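Putative phosphomannomutase (Thermus thermophilus, PDB 1TUO) probably acts as a magnesium-dependent sugar-phosphate mutase of the phosphohexose mutase family, moving a phosphate between two positions of its substrate. Local coordinates at residues V179-S184 and G237-P242; V257-P260 and F264-P267. One frame throughout, in Å; residues are numbered along the deposited sequence.

Contact 1: V179-S184 and G237-P242; sequences VLYHDS and GPETPP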
ATOM      1  N   VAL A 179     -22.335  -0.705  -9.181  1.00 29.10           N
ATOM      2  CA  VAL A 179     -22.278  -0.154  -7.838  1.00 29.35           C
ATOM      3  C   VAL A 179     -20.910  -0.508  -7.277  1.00 27.61           C
ATOM      4  O   VAL A 179     -20.399  -1.600  -7.522  1.00 27.29           O
ATOM      5  CB  VAL A 179     -23.358  -0.767  -6.924  1.00 30.77           C
ATOM      6  CG1 VAL A 179     -23.272  -2.276  -6.961  1.00 33.30           C
ATOM      7  CG2 VAL A 179     -23.176  -0.278  -5.499  1.00 31.63           C
ATOM      8  N   LEU A 180     -20.308   0.421  -6.546  1.00 26.24           N
ATOM      9  CA  LEU A 180     -19.010   0.157  -5.950  1.00 24.34           C
ATOM     10  C   LEU A 180     -19.176  -0.062  -4.452  1.00 23.44           C
ATOM     11  O   LEU A 180     -19.712   0.788  -3.744  1.00 23.63           O
ATOM     12  CB  LEU A 180     -18.049   1.325  -6.194  1.00 24.01           C
ATOM     13  CG  LEU A 180     -16.648   1.173  -5.580  1.00 23.43           C
ATOM     14  CD1 LEU A 180     -15.929  -0.012  -6.204  1.00 24.11           C
ATOM     15  CD2 LEU A 180     -15.847   2.446  -5.794  1.00 25.73           C
ATOM     16  N   TYR A 181     -18.745  -1.225  -3.980  1.00 22.39           N
ATOM     17  CA  TYR A 181     -18.808  -1.521  -2.561  1.00 21.57           C
ATOM     18  C   TYR A 181     -17.435  -1.153  -2.024  1.00 21.78           C
ATOM     19  O   TYR A 181     -16.417  -1.471  -2.649  1.00 21.12           O
ATOM     20  CB  TYR A 181     -19.079  -3.010  -2.316  1.00 22.13           C
ATOM     21  CG  TYR A 181     -20.486  -3.441  -2.664  1.00 23.60           C
ATOM     22  CD1 TYR A 181     -20.847  -3.725  -3.978  1.00 25.33           C
ATOM     23  CD2 TYR A 181     -21.462  -3.549  -1.674  1.00 25.46           C
ATOM     24  CE1 TYR A 181     -22.151  -4.108  -4.301  1.00 25.54           C
ATOM     25  CE2 TYR A 181     -22.769  -3.930  -1.983  1.00 25.93           C
ATOM     26  CZ  TYR A 181     -23.105  -4.209  -3.299  1.00 27.16           C
ATOM     27  OH  TYR A 181     -24.395  -4.595  -3.608  1.00 27.69           O
ATOM     28  N   HIS A 182     -17.413  -0.453  -0.894  1.00 19.77           N
ATOM     29  CA  HIS A 182     -16.152  -0.058  -0.283  1.00 18.74           C
ATOM     30  C   HIS A 182     -16.085  -0.536   1.154  1.00 19.25           C
ATOM     31  O   HIS A 182     -16.738   0.022   2.039  1.00 17.73           O
ATOM     32  CB  HIS A 182     -15.969   1.460  -0.296  1.00 18.44           C
ATOM     33  CG  HIS A 182     -14.691   1.911   0.346  1.00 19.22           C
ATOM     34  ND1 HIS A 182     -14.475   3.211   0.751  1.00 19.09           N
ATOM     35  CD2 HIS A 182     -13.559   1.229   0.650  1.00 19.25           C
ATOM     36  CE1 HIS A 182     -13.266   3.311   1.279  1.00 17.47           C
ATOM     37  NE2 HIS A 182     -12.690   2.123   1.228  1.00 19.74           N
ATOM     38  N   ASP A 183     -15.283  -1.573   1.361  1.00 18.38           N
ATOM     39  CA  ASP A 183     -15.048  -2.154   2.673  1.00 18.84           C
ATOM     40  C   ASP A 183     -13.835  -1.393   3.204  1.00 19.84           C
ATOM     41  O   ASP A 183     -12.732  -1.529   2.670  1.00 18.70           O
ATOM     42  CB  ASP A 183     -14.729  -3.639   2.496  1.00 20.49           C
ATOM     43  CG  ASP A 183     -14.397  -4.340   3.792  1.00 20.28           C
ATOM     44  OD1 ASP A 183     -14.133  -5.559   3.717  1.00 20.73           O
ATOM     45  OD2 ASP A 183     -14.396  -3.699   4.870  1.00 18.66           O
ATOM     46  N   SER A 184     -14.053  -0.565   4.225  1.00 19.01           N
ATOM     47  CA  SER A 184     -12.976   0.223   4.823  1.00 21.18           C
ATOM     48  C   SER A 184     -12.250  -0.543   5.922  1.00 19.26           C
ATOM     49  O   SER A 184     -11.207  -0.102   6.407  1.00 18.62           O
ATOM     50  CB  SER A 184     -13.534   1.534   5.388  1.00 22.35           C
ATOM     51  OG  SER A 184     -13.925   2.407   4.344  1.00 29.27           O
ATOM     52  N   GLY A 237     -21.451 -12.079  -3.042  1.00 30.57           N
ATOM     53  CA  GLY A 237     -21.884 -13.372  -3.542  1.00 30.97           C
ATOM     54  C   GLY A 237     -22.958 -13.310  -4.617  1.00 31.33           C
ATOM     55  O   GLY A 237     -22.733 -13.782  -5.734  1.00 31.24           O
ATOM     56  N   PRO A 238     -24.133 -12.732  -4.316  1.00 31.59           N
ATOM     57  CA  PRO A 238     -25.251 -12.617  -5.262  1.00 31.92           C
ATOM     58  C   PRO A 238     -25.209 -11.414  -6.206  1.00 31.93           C
ATOM     59  O   PRO A 238     -26.164 -11.164  -6.944  1.00 31.68           O
ATOM     60  CB  PRO A 238     -26.462 -12.576  -4.340  1.00 32.33           C
ATOM     61  CG  PRO A 238     -25.940 -11.762  -3.187  1.00 32.81           C
ATOM     62  CD  PRO A 238     -24.560 -12.350  -2.956  1.00 31.98           C
ATOM     63  N   GLU A 239     -24.110 -10.668  -6.188  1.00 31.36           N
ATOM     64  CA  GLU A 239     -23.985  -9.509  -7.062  1.00 32.83           C
ATOM     65  C   GLU A 239     -23.694  -9.915  -8.497  1.00 32.37           C
ATOM     66  O   GLU A 239     -23.413 -11.079  -8.782  1.00 33.90           O
ATOM     67  CB  GLU A 239     -22.874  -8.578  -6.568  1.00 33.90           C
ATOM     68  CG  GLU A 239     -23.356  -7.480  -5.646  1.00 37.27           C
ATOM     69  CD  GLU A 239     -24.443  -6.639  -6.284  1.00 39.18           C
ATOM     70  OE1 GLU A 239     -24.317  -6.319  -7.487  1.00 40.50           O
ATOM     71  OE2 GLU A 239     -25.417  -6.296  -5.583  1.00 40.78           O
ATOM     72  N   THR A 240     -23.764  -8.943  -9.399  1.00 33.10           N
ATOM     73  CA  THR A 240     -23.504  -9.181 -10.810  1.00 32.81           C
ATOM     74  C   THR A 240     -22.665  -8.055 -11.401  1.00 32.41           C
ATOM     75  O   THR A 240     -22.745  -6.908 -10.957  1.00 31.58           O
ATOM     76  CB  THR A 240     -24.817  -9.279 -11.609  1.00 34.80           C
ATOM     77  OG1 THR A 240     -25.549  -8.056 -11.474  1.00 33.97           O
ATOM     78  CG2 THR A 240     -25.668 -10.435 -11.094  1.00 36.00           C
ATOM     79  N   PRO A 241     -21.842  -8.375 -12.413  1.00 31.03           N
ATOM     80  CA  PRO A 241     -20.973  -7.410 -13.089  1.00 30.41           C
ATOM     81  C   PRO A 241     -21.779  -6.223 -13.613  1.00 29.63           C
ATOM     82  O   PRO A 241     -22.960  -6.359 -13.931  1.00 30.85           O
ATOM     83  CB  PRO A 241     -20.361  -8.233 -14.218  1.00 30.78           C
ATOM     84  CG  PRO A 241     -20.296  -9.608 -13.628  1.00 31.08           C
ATOM     85  CD  PRO A 241     -21.640  -9.729 -12.958  1.00 30.76           C
ATOM     86  N   PRO A 242     -21.142  -5.050 -13.738  1.00 28.65           N
ATOM     87  CA  PRO A 242     -19.736  -4.788 -13.422  1.00 27.32           C
ATOM     88  C   PRO A 242     -19.490  -4.331 -11.984  1.00 26.12           C
ATOM     89  O   PRO A 242     -18.450  -3.749 -11.687  1.00 26.02           O
ATOM     90  CB  PRO A 242     -19.369  -3.712 -14.427  1.00 26.61           C
ATOM     91  CG  PRO A 242     -20.616  -2.878 -14.433  1.00 27.92           C
ATOM     92  CD  PRO A 242     -21.727  -3.915 -14.477  1.00 28.02           C
TER

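Contact 2: V257-P260 and F264-P267; sequences VVLP and FFNP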
ATOM      1  N   VAL A 257      -9.481  -6.737  -3.822  1.00 17.92           N
ATOM      2  CA  VAL A 257     -10.717  -6.687  -4.593  1.00 18.45           C
ATOM      3  C   VAL A 257     -11.563  -7.957  -4.487  1.00 18.42           C
ATOM      4  O   VAL A 257     -11.033  -9.068  -4.474  1.00 19.19           O
ATOM      5  CB  VAL A 257     -10.404  -6.429  -6.089  1.00 18.91           C
ATOM      6  CG1 VAL A 257     -11.666  -6.548  -6.928  1.00 17.70           C
ATOM      7  CG2 VAL A 257      -9.793  -5.040  -6.258  1.00 19.51           C
ATOM      8  N   VAL A 258     -12.878  -7.783  -4.411  1.00 19.75           N
ATOM      9  CA  VAL A 258     -13.798  -8.921  -4.361  1.00 20.86           C
ATOM     10  C   VAL A 258     -14.815  -8.743  -5.479  1.00 22.64           C
ATOM     11  O   VAL A 258     -15.463  -7.698  -5.592  1.00 22.96           O
ATOM     12  CB  VAL A 258     -14.532  -9.023  -3.012  1.00 22.91           C
ATOM     13  CG1 VAL A 258     -15.517 -10.196  -3.044  1.00 23.29           C
ATOM     14  CG2 VAL A 258     -13.521  -9.230  -1.889  1.00 21.93           C
ATOM     15  N   LEU A 259     -14.946  -9.772  -6.309  1.00 22.84           N
ATOM     16  CA  LEU A 259     -15.857  -9.720  -7.444  1.00 24.31           C
ATOM     17  C   LEU A 259     -17.147 -10.483  -7.188  1.00 25.23           C
ATOM     18  O   LEU A 259     -17.236 -11.277  -6.251  1.00 25.31           O
ATOM     19  CB  LEU A 259     -15.161 -10.289  -8.684  1.00 23.87           C
ATOM     20  CG  LEU A 259     -13.832  -9.644  -9.098  1.00 24.26           C
ATOM     21  CD1 LEU A 259     -13.270 -10.379 -10.306  1.00 25.41           C
ATOM     22  CD2 LEU A 259     -14.040  -8.169  -9.419  1.00 24.18           C
ATOM     23  N   PRO A 260     -18.172 -10.233  -8.018  1.00 26.47           N
ATOM     24  CA  PRO A 260     -19.462 -10.910  -7.881  1.00 27.99           C
ATOM     25  C   PRO A 260     -19.236 -12.409  -7.774  1.00 27.65           C
ATOM     26  O   PRO A 260     -18.393 -12.966  -8.479  1.00 29.08           O
ATOM     27  CB  PRO A 260     -20.184 -10.515  -9.160  1.00 27.07           C
ATOM     28  CG  PRO A 260     -19.712  -9.114  -9.362  1.00 27.28           C
ATOM     29  CD  PRO A 260     -18.223  -9.223  -9.090  1.00 26.50           C
ATOM     30  N   PHE A 264     -12.155 -13.563  -4.989  1.00 22.31           N
ATOM     31  CA  PHE A 264     -11.052 -12.668  -4.668  1.00 22.07           C
ATOM     32  C   PHE A 264     -10.234 -12.357  -5.924  1.00 21.22           C
ATOM     33  O   PHE A 264      -9.923 -13.247  -6.718  1.00 21.75           O
ATOM     34  CB  PHE A 264     -10.152 -13.301  -3.609  1.00 22.48           C
ATOM     35  CG  PHE A 264      -9.042 -12.407  -3.149  1.00 21.08           C
ATOM     36  CD1 PHE A 264      -9.323 -11.183  -2.546  1.00 20.59           C
ATOM     37  CD2 PHE A 264      -7.715 -12.785  -3.320  1.00 20.44           C
ATOM     38  CE1 PHE A 264      -8.300 -10.349  -2.122  1.00 19.75           C
ATOM     39  CE2 PHE A 264      -6.684 -11.960  -2.898  1.00 20.64           C
ATOM     40  CZ  PHE A 264      -6.976 -10.738  -2.298  1.00 19.45           C
ATOM     41  N   PHE A 265      -9.898 -11.083  -6.091  1.00 20.64           N
ATOM     42  CA  PHE A 265      -9.112 -10.596  -7.227  1.00 20.36           C
ATOM     43  C   PHE A 265      -7.845 -10.063  -6.548  1.00 20.71           C
ATOM     44  O   PHE A 265      -7.858  -8.978  -5.953  1.00 20.41           O
ATOM     45  CB  PHE A 265      -9.904  -9.477  -7.919  1.00 21.73           C
ATOM     46  CG  PHE A 265      -9.391  -9.093  -9.283  1.00 21.15           C
ATOM     47  CD1 PHE A 265      -9.569  -9.934 -10.381  1.00 22.81           C
ATOM     48  CD2 PHE A 265      -8.792  -7.856  -9.481  1.00 20.97           C
ATOM     49  CE1 PHE A 265      -9.162  -9.536 -11.656  1.00 23.57           C
ATOM     50  CE2 PHE A 265      -8.384  -7.452 -10.747  1.00 23.06           C
ATOM     51  CZ  PHE A 265      -8.571  -8.293 -11.839  1.00 22.10           C
ATOM     52  N   ASN A 266      -6.758 -10.827  -6.640  1.00 20.68           N
ATOM     53  CA  ASN A 266      -5.510 -10.487  -5.956  1.00 19.83           C
ATOM     54  C   ASN A 266      -4.643  -9.354  -6.511  1.00 20.79           C
ATOM     55  O   ASN A 266      -4.871  -8.856  -7.610  1.00 19.37           O
ATOM     56  CB  ASN A 266      -4.657 -11.756  -5.768  1.00 21.13           C
ATOM     57  CG  ASN A 266      -4.003 -12.227  -7.049  1.00 20.44           C
ATOM     58  OD1 ASN A 266      -3.584 -11.421  -7.877  1.00 20.72           O
ATOM     59  ND2 ASN A 266      -3.884 -13.542  -7.204  1.00 22.20           N
ATOM     60  N   PRO A 267      -3.632  -8.925  -5.732  1.00 20.03           N
ATOM     61  CA  PRO A 267      -2.720  -7.847  -6.124  1.00 20.61           C
ATOM     62  C   PRO A 267      -2.050  -7.993  -7.482  1.00 19.98           C
ATOM     63  O   PRO A 267      -1.815  -6.996  -8.162  1.00 18.82           O
ATOM     64  CB  PRO A 267      -1.710  -7.830  -4.986  1.00 21.06           C
ATOM     65  CG  PRO A 267      -2.576  -8.157  -3.803  1.00 22.16           C
ATOM     66  CD  PRO A 267      -3.391  -9.317  -4.328  1.00 21.38           C
TER
HETATM   67  O   HOH W   1      -6.164  -7.381  -4.329  1.00 28.40           O

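Contact 1: V179-S184 and G237-P242
Tyr181 and Glu239 reach for one another from opposite directions and meet through a phenol and a carboxylate. Tyr181 OH gives its hydrogen to Glu239 OE2 over 2.8 Å, but not in the plane of the acid: it arrives from above the carboxylate, 61° out of that plane. The ring and carboxylate planes stand 50° apart. Behind the bond the glutamate chain lies obliquely against the outer part of the ring, with Glu239 CG 3.8 Å from Tyr181 CE1. A bend at chi2 (-56°) folds the glutamate so that this methylene and the acid group both meet the tyrosine. The other oxygen turns back on its own loop, where Thr240 N donates to Glu239 OE1 at 3.3 Å from the other side of the carboxylate plane, tilted well out of it. Val179 CG1 comes only to 4.2 Å from Glu239 OE1, a marginal apolar neighbour. Strand 180-183 is an inner strand of the mixed sheet of the second alpha/beta/alpha domain, and 237-242 is the loop leading from helix 230-236 to the neighbouring strand 244-248. The contact thus pins that connection over the side of the sheet that carries Tyr181, whose ring also packs on Val235 and Leu236 of the helix. Val179 N is hydrogen-bonded to Ser243 OG, just past the loop. Arg207 NH1 makes a weak hydrogen bond to Tyr181 OH, so the hydroxyl serves two partners. With one oxygen held by the phenol and the other by a backbone N-H, the carboxylate is restrained in its rotation; these two donors, and perhaps the weakly bonded Arg207 nearby, would be expected to help stabilise its negative charge.

Contact 2: V257-P260 and F264-P267
Val257 and Phe265 lie side by side and point the same way, forming the tight part of this contact. Val257 CG1 sits 3.6 Å from Phe265 CB, and the valine CB is equally close to that methylene. Phe265 CG stands opposite its own backbone N (chi1 -166°), which carries the ring outward beyond the valine. There Leu259 slants across it, bringing CD1 to 3.7 Å from Phe265 CD1. Phe370 and Leu366 of helix 366-377 and Val270 of helix 267-280 cover this apolar group. Beneath it, Phe265 N donates to Val257 O at 2.8 Å with an N-H...O angle of 166°. Strands 255-259 and 263-265 form an antiparallel beta hairpin at one margin of the mixed sheet: Val257 and Phe265 are a hydrogen-bonded pair, Val258 and Phe264 a non-hydrogen-bonded one. The return bond of the former pair is loose, since Val257 N reaches Phe265 O weakly at 3.5 Å. A water bridges the same two atoms, donating to Phe265 O at 2.8 Å and accepting a weak bond from Val257 N. On the opposite face of the hairpin, which bears Val258 and Phe264, side-chain packing between the strands is sparse. Here the partly exposed Phe264 ring instead meets the backbone of the partner strand obliquely, its CD1 lying 3.3 Å from Val257 O. Past the hairpin, Asn266 occupies the N-cap position of helix 267-280, where its OD1 makes a weak hydrogen bond to His268 N.

How the contacts relate
From the N terminus, the chain lays down strand 180-183 after the first domain, passes through strand 206-209 and helix 230-236, and closes a long loop when 237-242 returns in contact 1. Strand 244-248 follows, and only then does contact 2 close its short hairpin turn between 257-260 and 264-267. The two are in series, neither nesting nor crossing, with centres 10 Å apart. Both belong to one mixed sheet: contact 1 ties an inner strand to a helix-to-strand loop, contact 2 joins the outermost strand 263-265, at one margin, to strand 255-259. They touch directly where Pro260 CB packs 3.3 Å from Glu239 O, setting the hairpin's turn end against that loop.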